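Local coordinates for stress-induced-phosphoprotein 1 (Caenorhabditis elegans, PDB 4GCN) that binds Hsp70 and Hsp90 as a co-chaperone, inhibiting the Hsp90 ATPase and raising thermotolerance and longevity, here represented by its N-terminal tetratricopeptide repeat domain, at residues A[10-13]-A[14-18]; A[51-55]-A[56-60]; A[62-65]-A[66-69]; A[103-106]-A[107-110]. One frame throughout, in Å; residues are numbered along the deposited sequence.

Interaction 1 of 4, residues A[10-13]-A[14-18]; sequences AEKD and LGNAA
Ala10 O accepts from Leu14 N at 3.1 Å and Glu11 O from Gly15 N at 2.8 Å, and the same i to i+4 pattern carries on through Lys12 to Asn16 and Asp13 to Ala17, so this is one regular turn after another of helix 3-20. On one flank the amide of Asn16 leans back along the helix: with CG anti to its own carbonyl carbon (chi1 -69°), CG comes to 3.3 Å from Lys12 O. The polar end is directed elsewhere, ND2 being bonded to Tyr31 OH and Asn47 OD1. Lys12 crosses beside this amide, its CE 4.1 Å from Asn16 OD1, and its bent chain brings NZ to 3.4 Å from Asp13 OD1 in a salt bridge. A leucine in place of Asn16 would probably leave Tyr31 OH and Asn47 OD1 without their shared donor, removing a polar tie between three helices. On another flank Leu14 offers CD1 to the carboxylate of Glu11 at 4.1 Å from OE1, which is bonded to His30. Gly15, buried and without a side chain, is the small residue usual at this place in the first helix of a tetratricopeptide repeat. Lys12 and Asn16 line the groove much as the carboxylate-clamp residues of related Hop domains do, so they may help hold a chaperone tail. Helix 24-37 packs against Glu11 and Leu14, while helix 42-54 meets Lys12.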
loop_
_atom_site.group_PDB
_atom_site.type_symbol
_atom_site.label_atom_id
_atom_site.label_comp_id
_atom_site.label_asym_id
_atom_site.label_seq_id
_atom_site.Cartn_x
_atom_site.Cartn_y
_atom_site.Cartn_z
ATOM N N ALA A 10 12.038 0.321 -13.373
ATOM C CA ALA A 10 13.167 -0.574 -13.344
ATOM C C ALA A 10 13.650 -0.692 -11.883
ATOM O O ALA A 10 13.928 -1.776 -11.415
ATOM C CB ALA A 10 14.304 -0.080 -14.281
ATOM N N GLU A 11 13.724 0.408 -11.161
ATOM C CA GLU A 11 14.017 0.340 -9.737
ATOM C C GLU A 11 12.990 -0.468 -8.916
ATOM O O GLU A 11 13.371 -1.243 -8.043
ATOM C CB GLU A 11 14.165 1.738 -9.145
ATOM C CG GLU A 11 15.523 2.399 -9.437
ATOM C CD GLU A 11 16.688 1.711 -8.699
ATOM O OE1 GLU A 11 16.522 1.005 -7.686
ATOM O OE2 GLU A 11 17.795 1.862 -9.150
ATOM N N LYS A 12 11.711 -0.332 -9.250
ATOM C CA LYS A 12 10.668 -1.108 -8.596
ATOM C C LYS A 12 10.922 -2.606 -8.790
ATOM O O LYS A 12 10.735 -3.397 -7.868
ATOM C CB LYS A 12 9.287 -0.727 -9.162
ATOM C CG LYS A 12 8.102 -1.511 -8.600
ATOM C CD LYS A 12 6.974 -1.602 -9.596
ATOM C CE LYS A 12 7.403 -2.507 -10.722
ATOM N NZ LYS A 12 6.233 -3.007 -11.405
ATOM N N ASP A 13 11.300 -2.969 -9.987
ATOM C CA ASP A 13 11.543 -4.380 -10.310
ATOM C C ASP A 13 12.729 -4.905 -9.475
ATOM O O ASP A 13 12.726 -6.053 -8.978
ATOM C CB ASP A 13 11.720 -4.548 -11.812
ATOM C CG ASP A 13 10.417 -4.398 -12.571
ATOM O OD1 ASP A 13 9.324 -4.406 -11.956
ATOM O OD2 ASP A 13 10.477 -4.256 -13.786
ATOM N N LEU A 14 13.732 -4.054 -9.269
ATOM C CA LEU A 14 14.862 -4.407 -8.411
ATOM C C LEU A 14 14.392 -4.524 -6.962
ATOM O O LEU A 14 14.816 -5.414 -6.188
ATOM C CB LEU A 14 16.002 -3.356 -8.515
ATOM C CG LEU A 14 16.662 -3.209 -9.906
ATOM C CD1 LEU A 14 17.826 -2.222 -9.874
ATOM C CD2 LEU A 14 17.175 -4.536 -10.430
ATOM N N GLY A 15 13.581 -3.585 -6.535
ATOM C CA GLY A 15 12.954 -3.713 -5.199
ATOM C C GLY A 15 12.165 -5.026 -4.983
ATOM O O GLY A 15 12.262 -5.654 -3.894
ATOM N N ASN A 16 11.375 -5.440 -5.995
ATOM C CA ASN A 16 10.583 -6.655 -5.926
ATOM C C ASN A 16 11.512 -7.840 -5.798
ATOM O O ASN A 16 11.228 -8.748 -5.085
ATOM C CB ASN A 16 9.708 -6.875 -7.168
ATOM C CG ASN A 16 8.548 -5.877 -7.338
ATOM O OD1 ASN A 16 7.902 -5.884 -8.418
ATOM N ND2 ASN A 16 8.284 -5.011 -6.378
ATOM N N ALA A 17 12.635 -7.841 -6.492
ATOM C CA ALA A 17 13.551 -8.991 -6.416
ATOM C C ALA A 17 14.172 -9.143 -5.000
ATOM O O ALA A 17 14.336 -10.254 -4.518
ATOM C CB ALA A 17 14.644 -8.945 -7.520
ATOM N N ALA A 18 14.513 -8.023 -4.358
ATOM C CA ALA A 18 14.956 -8.040 -2.964
ATOM C C ALA A 18 13.793 -8.491 -2.050
ATOM O O ALA A 18 13.975 -9.261 -1.126
ATOM C CB ALA A 18 15.450 -6.666 -2.547
#

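Interaction 2 of 4, residues A[51-55]-A[56-60]; sequences VYFEE and KKFAE
Tyr52 O accepts from Lys57 N at 2.9 Å and Phe53 O from Lys56 N at 3.0 Å, two bonds that close helix 42-54 in a Schellman motif as Lys56 turns to positive phi (66°). The packed part is aromatic. Phe58 drives its CE1 edge over the face of Phe53, 3.9 Å from Phe53 CE1, in a T-shaped pair with planes at 79°. Phe53 gets there because its CG stands anti to the backbone N (chi1 -172°), which swings the ring toward the next helix. Beyond the turn, Glu60 CB sits above the centre of the Tyr52 ring, 3.6 Å from its centroid, a CH-pi contact made by the apolar root of a charged residue. The other side is looser and wetter. Lys57 runs extended past Tyr52, CD 3.8 Å from Tyr52 CD1, to a long salt bridge between its NZ and Glu55 OE1 at 3.6 Å; Glu55 OE2 is held by His28. Lys56, well suited to an exposed turn, reaches a water with NZ, and that water donates to Glu54 O. The rings thus probably set how helix 58-74 leaves the turn, while the lysines add bonds that are long or water-mediated and probably contribute less rigidity.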
loop_
_atom_site.group_PDB
_atom_site.type_symbol
_atom_site.label_atom_id
_atom_site.label_comp_id
_atom_site.label_asym_id
_atom_site.label_seq_id
_atom_site.Cartn_x
_atom_site.Cartn_y
_atom_site.Cartn_z
ATOM N N VAL A 51 6.157 -4.086 2.236
ATOM C CA VAL A 51 7.401 -4.389 2.937
ATOM C C VAL A 51 7.256 -4.070 4.419
ATOM O O VAL A 51 7.587 -4.908 5.253
ATOM C CB VAL A 51 8.605 -3.635 2.371
ATOM C CG1 VAL A 51 9.866 -4.038 3.132
ATOM C CG2 VAL A 51 8.735 -3.929 0.879
ATOM N N TYR A 52 6.775 -2.861 4.746
ATOM C CA TYR A 52 6.612 -2.482 6.143
ATOM C C TYR A 52 5.725 -3.446 6.911
ATOM O O TYR A 52 6.031 -3.777 8.019
ATOM C CB TYR A 52 6.079 -1.058 6.320
ATOM C CG TYR A 52 7.072 0.054 6.052
ATOM C CD1 TYR A 52 8.350 0.051 6.649
ATOM C CD2 TYR A 52 6.749 1.107 5.202
ATOM C CE1 TYR A 52 9.231 1.107 6.466
ATOM C CE2 TYR A 52 7.629 2.130 4.975
ATOM C CZ TYR A 52 8.865 2.111 5.575
ATOM O OH TYR A 52 9.724 3.114 5.288
ATOM N N PHE A 53 4.670 -3.927 6.288
ATOM C CA PHE A 53 3.762 -4.841 6.923
ATOM C C PHE A 53 4.478 -6.152 7.268
ATOM O O PHE A 53 4.325 -6.637 8.391
ATOM C CB PHE A 53 2.568 -5.127 5.980
ATOM C CG PHE A 53 1.469 -5.911 6.610
ATOM C CD1 PHE A 53 0.402 -5.259 7.168
ATOM C CD2 PHE A 53 1.512 -7.290 6.626
ATOM C CE1 PHE A 53 -0.616 -5.973 7.751
ATOM C CE2 PHE A 53 0.512 -8.021 7.203
ATOM C CZ PHE A 53 -0.555 -7.355 7.773
ATOM N N GLU A 54 5.282 -6.674 6.341
ATOM C CA GLU A 54 6.036 -7.935 6.617
ATOM C C GLU A 54 7.093 -7.738 7.675
ATOM O O GLU A 54 7.367 -8.690 8.392
ATOM C CB GLU A 54 6.631 -8.640 5.373
ATOM C CG GLU A 54 7.018 -10.100 5.650
ATOM C CD GLU A 54 7.207 -10.989 4.425
ATOM O OE1 GLU A 54 6.753 -10.599 3.336
ATOM O OE2 GLU A 54 7.800 -12.118 4.539
ATOM N N GLU A 55 7.628 -6.517 7.809
ATOM C CA GLU A 55 8.574 -6.146 8.857
ATOM C C GLU A 55 7.940 -5.910 10.219
ATOM O O GLU A 55 8.653 -5.635 11.211
ATOM C CB GLU A 55 9.266 -4.820 8.455
ATOM C CG GLU A 55 10.306 -4.936 7.361
ATOM C CD GLU A 55 10.972 -3.595 7.076
ATOM O OE1 GLU A 55 12.155 -3.437 7.410
ATOM O OE2 GLU A 55 10.312 -2.688 6.572
ATOM N N LYS A 56 6.619 -5.937 10.258
ATOM C CA LYS A 56 5.824 -5.607 11.437
ATOM C C LYS A 56 5.953 -4.124 11.840
ATOM O O LYS A 56 5.753 -3.766 13.000
ATOM C CB LYS A 56 6.155 -6.537 12.605
ATOM C CG LYS A 56 5.896 -8.001 12.352
ATOM C CD LYS A 56 6.216 -8.765 13.619
ATOM C CE LYS A 56 5.589 -10.136 13.665
ATOM N NZ LYS A 56 6.037 -10.881 12.476
ATOM N N LYS A 57 6.311 -3.286 10.873
ATOM C CA LYS A 57 6.296 -1.830 11.053
ATOM C C LYS A 57 4.911 -1.367 10.646
ATOM O O LYS A 57 4.734 -0.803 9.580
ATOM C CB LYS A 57 7.414 -1.191 10.182
ATOM C CG LYS A 57 8.802 -1.589 10.691
ATOM C CD LYS A 57 9.958 -0.946 9.961
ATOM C CE LYS A 57 11.233 -1.583 10.466
ATOM N NZ LYS A 57 12.397 -0.894 9.917
ATOM N N PHE A 58 3.915 -1.615 11.488
ATOM C CA PHE A 58 2.544 -1.423 11.031
ATOM C C PHE A 58 2.176 0.071 10.923
ATOM O O PHE A 58 1.476 0.477 10.026
ATOM C CB PHE A 58 1.586 -2.187 11.907
ATOM C CG PHE A 58 1.841 -3.674 11.904
ATOM C CD1 PHE A 58 1.598 -4.374 10.773
ATOM C CD2 PHE A 58 2.303 -4.326 13.020
ATOM C CE1 PHE A 58 1.826 -5.733 10.726
ATOM C CE2 PHE A 58 2.557 -5.706 12.985
ATOM C CZ PHE A 58 2.312 -6.382 11.815
ATOM N N ALA A 59 2.765 0.884 11.776
ATOM C CA ALA A 59 2.479 2.354 11.709
ATOM C C ALA A 59 3.070 2.941 10.434
ATOM O O ALA A 59 2.402 3.648 9.695
ATOM C CB ALA A 59 3.035 3.084 12.919
ATOM N N GLU A 60 4.279 2.477 10.064
ATOM C CA GLU A 60 4.870 2.922 8.779
ATOM C C GLU A 60 4.072 2.418 7.551
ATOM O O GLU A 60 3.885 3.156 6.609
ATOM C CB GLU A 60 6.311 2.513 8.709
ATOM C CG GLU A 60 7.171 3.133 9.789
ATOM C CD GLU A 60 7.255 2.326 11.085
ATOM O OE1 GLU A 60 6.347 1.523 11.516
ATOM O OE2 GLU A 60 8.309 2.507 11.720
HETATM O O HOH W 1 5.777 -10.589 9.506
#

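Interaction 3 of 4, residues A[62-65]-A[66-69]; sequences VQFC and EKAV
Val62 O and Glu66 N are joined at 2.9 Å, the first of four consecutive backbone bonds; Lys67 N follows on Gln63 O, Ala68 N on Phe64 O and Val69 N on Cys65 O. All four of those carbonyls are therefore satisfied by the helix itself. Gln63 O has a second donor, a water at 2.9 Å that also donates to Glu66 OE1 over a longer 3.3 Å. Glu66 reaches that water with an extended chain laid back along the previous turn: its CG is anti to the carbonyl carbon (chi1 -71°), and the other carboxylate oxygen, OE2, comes to 3.3 Å from Val62 CG1. A glutamate fits here because its methylenes can lie along the helix and its charge still meet water. Phe64 and Lys67 lie side by side, Lys67 CD resting over the ring face, 4.0 Å from its centroid. The ammonium NZ is farther, 5.7 Å from that centroid, at most a weak cation-pi attraction. An alanine replacing Phe64 is likely to leave the Lys67 chain free to turn and to take from Tyr52 one of the rings packed against it. Helix 42-54 packs on Phe64, Lys67 and Ala68, helix 79-95 on Val62, Cys65 and Ala68, and Trp105 of helix 99-112 on Glu66 and Val69.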
loop_
_atom_site.group_PDB
_atom_site.type_symbol
_atom_site.label_atom_id
_atom_site.label_comp_id
_atom_site.label_asym_id
_atom_site.label_seq_id
_atom_site.Cartn_x
_atom_site.Cartn_y
_atom_site.Cartn_z
ATOM N N VAL A 62 0.818 1.897 7.429
ATOM C CA VAL A 62 -0.318 2.802 7.369
ATOM C C VAL A 62 0.068 4.109 6.711
ATOM O O VAL A 62 -0.679 4.604 5.879
ATOM C CB VAL A 62 -0.975 3.099 8.759
ATOM C CG1 VAL A 62 -1.993 4.285 8.695
ATOM C CG2 VAL A 62 -1.605 1.863 9.335
ATOM N N GLN A 63 1.218 4.655 7.084
ATOM C CA GLN A 63 1.692 5.940 6.549
ATOM C C GLN A 63 1.860 5.863 5.045
ATOM O O GLN A 63 1.425 6.734 4.329
ATOM C CB GLN A 63 2.997 6.401 7.253
ATOM C CG GLN A 63 2.732 6.811 8.691
ATOM C CD GLN A 63 3.928 6.693 9.634
ATOM O OE1 GLN A 63 5.060 6.905 9.212
ATOM N NE2 GLN A 63 3.667 6.402 10.935
ATOM N N PHE A 64 2.365 4.764 4.563
ATOM C CA PHE A 64 2.504 4.622 3.126
ATOM C C PHE A 64 1.204 4.316 2.391
ATOM O O PHE A 64 1.069 4.639 1.213
ATOM C CB PHE A 64 3.678 3.692 2.784
ATOM C CG PHE A 64 4.981 4.446 2.784
ATOM C CD1 PHE A 64 5.566 4.846 3.974
ATOM C CD2 PHE A 64 5.530 4.902 1.590
ATOM C CE1 PHE A 64 6.736 5.630 3.981
ATOM C CE2 PHE A 64 6.692 5.670 1.596
ATOM C CZ PHE A 64 7.288 6.049 2.782
ATOM N N CYS A 65 0.245 3.686 3.085
ATOM C CA CYS A 65 -1.088 3.514 2.534
ATOM C C CYS A 65 -1.740 4.865 2.357
ATOM O O CYS A 65 -2.423 5.113 1.378
ATOM C CB CYS A 65 -1.929 2.651 3.481
ATOM S SG CYS A 65 -1.399 0.933 3.540
ATOM N N GLU A 66 -1.529 5.716 3.308
ATOM C CA GLU A 66 -2.103 7.060 3.268
ATOM C C GLU A 66 -1.512 7.859 2.076
ATOM O O GLU A 66 -2.223 8.596 1.333
ATOM C CB GLU A 66 -1.802 7.787 4.583
ATOM C CG GLU A 66 -2.580 7.276 5.811
ATOM C CD GLU A 66 -1.982 7.755 7.183
ATOM O OE1 GLU A 66 -0.934 8.422 7.239
ATOM O OE2 GLU A 66 -2.569 7.481 8.236
ATOM N N LYS A 67 -0.201 7.767 1.930
ATOM C CA LYS A 67 0.486 8.282 0.731
ATOM C C LYS A 67 -0.097 7.691 -0.598
ATOM O O LYS A 67 -0.436 8.443 -1.483
ATOM C CB LYS A 67 2.016 8.084 0.807
ATOM C CG LYS A 67 2.770 9.047 1.710
ATOM C CD LYS A 67 4.241 8.582 1.811
ATOM C CE LYS A 67 5.106 9.381 2.755
ATOM N NZ LYS A 67 4.745 10.827 2.791
ATOM N N ALA A 68 -0.298 6.376 -0.688
ATOM C CA ALA A 68 -0.855 5.776 -1.876
ATOM C C ALA A 68 -2.209 6.375 -2.237
ATOM O O ALA A 68 -2.486 6.656 -3.382
ATOM C CB ALA A 68 -0.957 4.238 -1.688
ATOM N N VAL A 69 -3.066 6.518 -1.241
ATOM C CA VAL A 69 -4.387 7.051 -1.439
ATOM C C VAL A 69 -4.285 8.477 -1.958
ATOM O O VAL A 69 -4.976 8.830 -2.942
ATOM C CB VAL A 69 -5.242 7.029 -0.139
ATOM C CG1 VAL A 69 -6.531 7.826 -0.294
ATOM C CG2 VAL A 69 -5.526 5.633 0.313
HETATM O O HOH W 2 1.478 9.494 5.262
#

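Interaction 4 of 4, residues A[103-106]-A[107-110]; sequences VQWF and HRSL
Trp105 and Arg108 run side by side and point the same way, so that the guanidinium ends up over the face of the indole. Arg108 NH1 makes the approach, 3.3 Å above the ring plane and 3.4 Å from Trp105 CH2, while Arg108 CZ lies 4.3 Å from the centroid of the six-membered ring. The two flat groups are inclined by 45°, so this cation-pi contact is made by the NH1 corner of the guanidinium and not by a flat stack. A bend at chi3 (76°) turns the arginine back over the ring, a reach that needs its long chain. Along another flank Val103 and His107 are also aligned, with Val103 CG1 3.6 Å from His107 CD2; the imidazole NE2 bonds Glu126 of the last helix. Phe106 faces that helix too, on Lys121, Val122 and Leu125. Ser109, small enough for a close helix crossing, bonds through OG to Ser87 OG and Ala83 O. Backbone bonds such as Leu110 N to Phe106 O, 2.9 Å, keep these spacings. An aromatic residue such as Phe106 followed three places later by a small one such as Ser109, in the second helix of an antiparallel pair, is characteristic of the tetratricopeptide repeat, here the third, followed by a capping helix.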
loop_
_atom_site.group_PDB
_atom_site.type_symbol
_atom_site.label_atom_id
_atom_site.label_comp_id
_atom_site.label_asym_id
_atom_site.label_seq_id
_atom_site.Cartn_x
_atom_site.Cartn_y
_atom_site.Cartn_z
ATOM N N VAL A 103 -11.584 -0.713 11.199
ATOM C CA VAL A 103 -12.917 -0.680 10.590
ATOM C C VAL A 103 -13.154 0.649 9.803
ATOM O O VAL A 103 -13.759 0.626 8.714
ATOM C CB VAL A 103 -13.967 -0.917 11.702
ATOM C CG1 VAL A 103 -15.370 -0.562 11.276
ATOM C CG2 VAL A 103 -13.850 -2.401 12.158
ATOM N N GLN A 104 -12.644 1.754 10.279
ATOM C CA GLN A 104 -12.748 3.018 9.480
ATOM C C GLN A 104 -12.132 2.791 8.083
ATOM O O GLN A 104 -12.746 3.189 7.080
ATOM C CB GLN A 104 -12.045 4.219 10.118
ATOM C CG GLN A 104 -12.878 4.985 11.151
ATOM C CD GLN A 104 -12.040 6.001 11.923
ATOM O OE1 GLN A 104 -11.186 6.679 11.339
ATOM N NE2 GLN A 104 -12.305 6.134 13.238
ATOM N N TRP A 105 -10.969 2.127 8.038
ATOM C CA TRP A 105 -10.237 1.972 6.802
ATOM C C TRP A 105 -10.921 0.922 5.894
ATOM O O TRP A 105 -11.008 1.094 4.697
ATOM C CB TRP A 105 -8.770 1.592 7.062
ATOM C CG TRP A 105 -7.906 2.783 7.263
ATOM C CD1 TRP A 105 -7.518 3.381 8.444
ATOM C CD2 TRP A 105 -7.307 3.569 6.219
ATOM N NE1 TRP A 105 -6.766 4.523 8.208
ATOM C CE2 TRP A 105 -6.600 4.678 6.874
ATOM C CE3 TRP A 105 -7.349 3.521 4.847
ATOM C CZ2 TRP A 105 -5.866 5.609 6.147
ATOM C CZ3 TRP A 105 -6.556 4.413 4.117
ATOM C CH2 TRP A 105 -5.859 5.451 4.741
ATOM N N PHE A 106 -11.390 -0.162 6.483
ATOM C CA PHE A 106 -12.066 -1.215 5.745
ATOM C C PHE A 106 -13.342 -0.680 5.067
ATOM O O PHE A 106 -13.658 -1.036 3.963
ATOM C CB PHE A 106 -12.400 -2.333 6.704
ATOM C CG PHE A 106 -11.204 -3.197 7.106
ATOM C CD1 PHE A 106 -10.189 -3.500 6.232
ATOM C CD2 PHE A 106 -11.152 -3.766 8.363
ATOM C CE1 PHE A 106 -9.120 -4.380 6.600
ATOM C CE2 PHE A 106 -10.065 -4.614 8.744
ATOM C CZ PHE A 106 -9.069 -4.915 7.848
ATOM N N HIS A 107 -14.121 0.109 5.779
ATOM C CA HIS A 107 -15.264 0.760 5.193
ATOM C C HIS A 107 -14.935 1.704 4.050
ATOM O O HIS A 107 -15.636 1.642 3.023
ATOM C CB HIS A 107 -16.080 1.468 6.240
ATOM C CG HIS A 107 -17.048 0.561 6.930
ATOM N ND1 HIS A 107 -18.030 -0.106 6.255
ATOM C CD2 HIS A 107 -17.184 0.224 8.262
ATOM C CE1 HIS A 107 -18.800 -0.803 7.156
ATOM N NE2 HIS A 107 -18.265 -0.628 8.366
ATOM N N ARG A 108 -13.889 2.551 4.194
ATOM C CA ARG A 108 -13.286 3.263 3.044
ATOM C C ARG A 108 -12.941 2.383 1.866
ATOM O O ARG A 108 -13.393 2.637 0.722
ATOM C CB ARG A 108 -12.134 4.107 3.496
ATOM C CG ARG A 108 -12.647 5.326 4.275
ATOM C CD ARG A 108 -11.575 6.124 4.946
ATOM N NE ARG A 108 -10.869 6.925 3.926
ATOM C CZ ARG A 108 -9.587 7.292 4.006
ATOM N NH1 ARG A 108 -8.883 7.001 5.079
ATOM N NH2 ARG A 108 -9.002 8.005 3.031
ATOM N N SER A 109 -12.287 1.259 2.156
ATOM C CA SER A 109 -11.866 0.435 1.136
ATOM C C SER A 109 -13.042 -0.165 0.382
ATOM O O SER A 109 -13.022 -0.227 -0.834
ATOM C CB SER A 109 -11.009 -0.690 1.698
ATOM O OG SER A 109 -10.652 -1.563 0.649
ATOM N N LEU A 110 -14.066 -0.620 1.099
ATOM C CA LEU A 110 -15.195 -1.246 0.468
ATOM C C LEU A 110 -15.963 -0.252 -0.381
ATOM O O LEU A 110 -16.550 -0.587 -1.412
ATOM C CB LEU A 110 -16.165 -1.795 1.529
ATOM C CG LEU A 110 -15.660 -3.038 2.224
ATOM C CD1 LEU A 110 -16.625 -3.456 3.324
ATOM C CD2 LEU A 110 -15.550 -4.147 1.138
#

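How the interactions relate
From the N terminus the four contacts come in series; none nests in or crosses another, and each spans only adjoining turns of chain. Interaction 1 lies within helix 3-20, the first helix of repeat 1. Interaction 2 is the only one of the four to close a turn between helices, joining the two of repeat 2, and interaction 3 continues down the second of them, touching interaction 2 where Tyr52 CE2 meets Phe64 CD1 at 3.6 Å. Interaction 4, in the second helix of repeat 3, touches interaction 3 where Glu66 CG meets Trp105 CZ2 at 3.7 Å. Interactions 1 and 4 lie on opposite sides of the chain's centre, their centres about 29 Å apart, near the two ends of the stacked repeats.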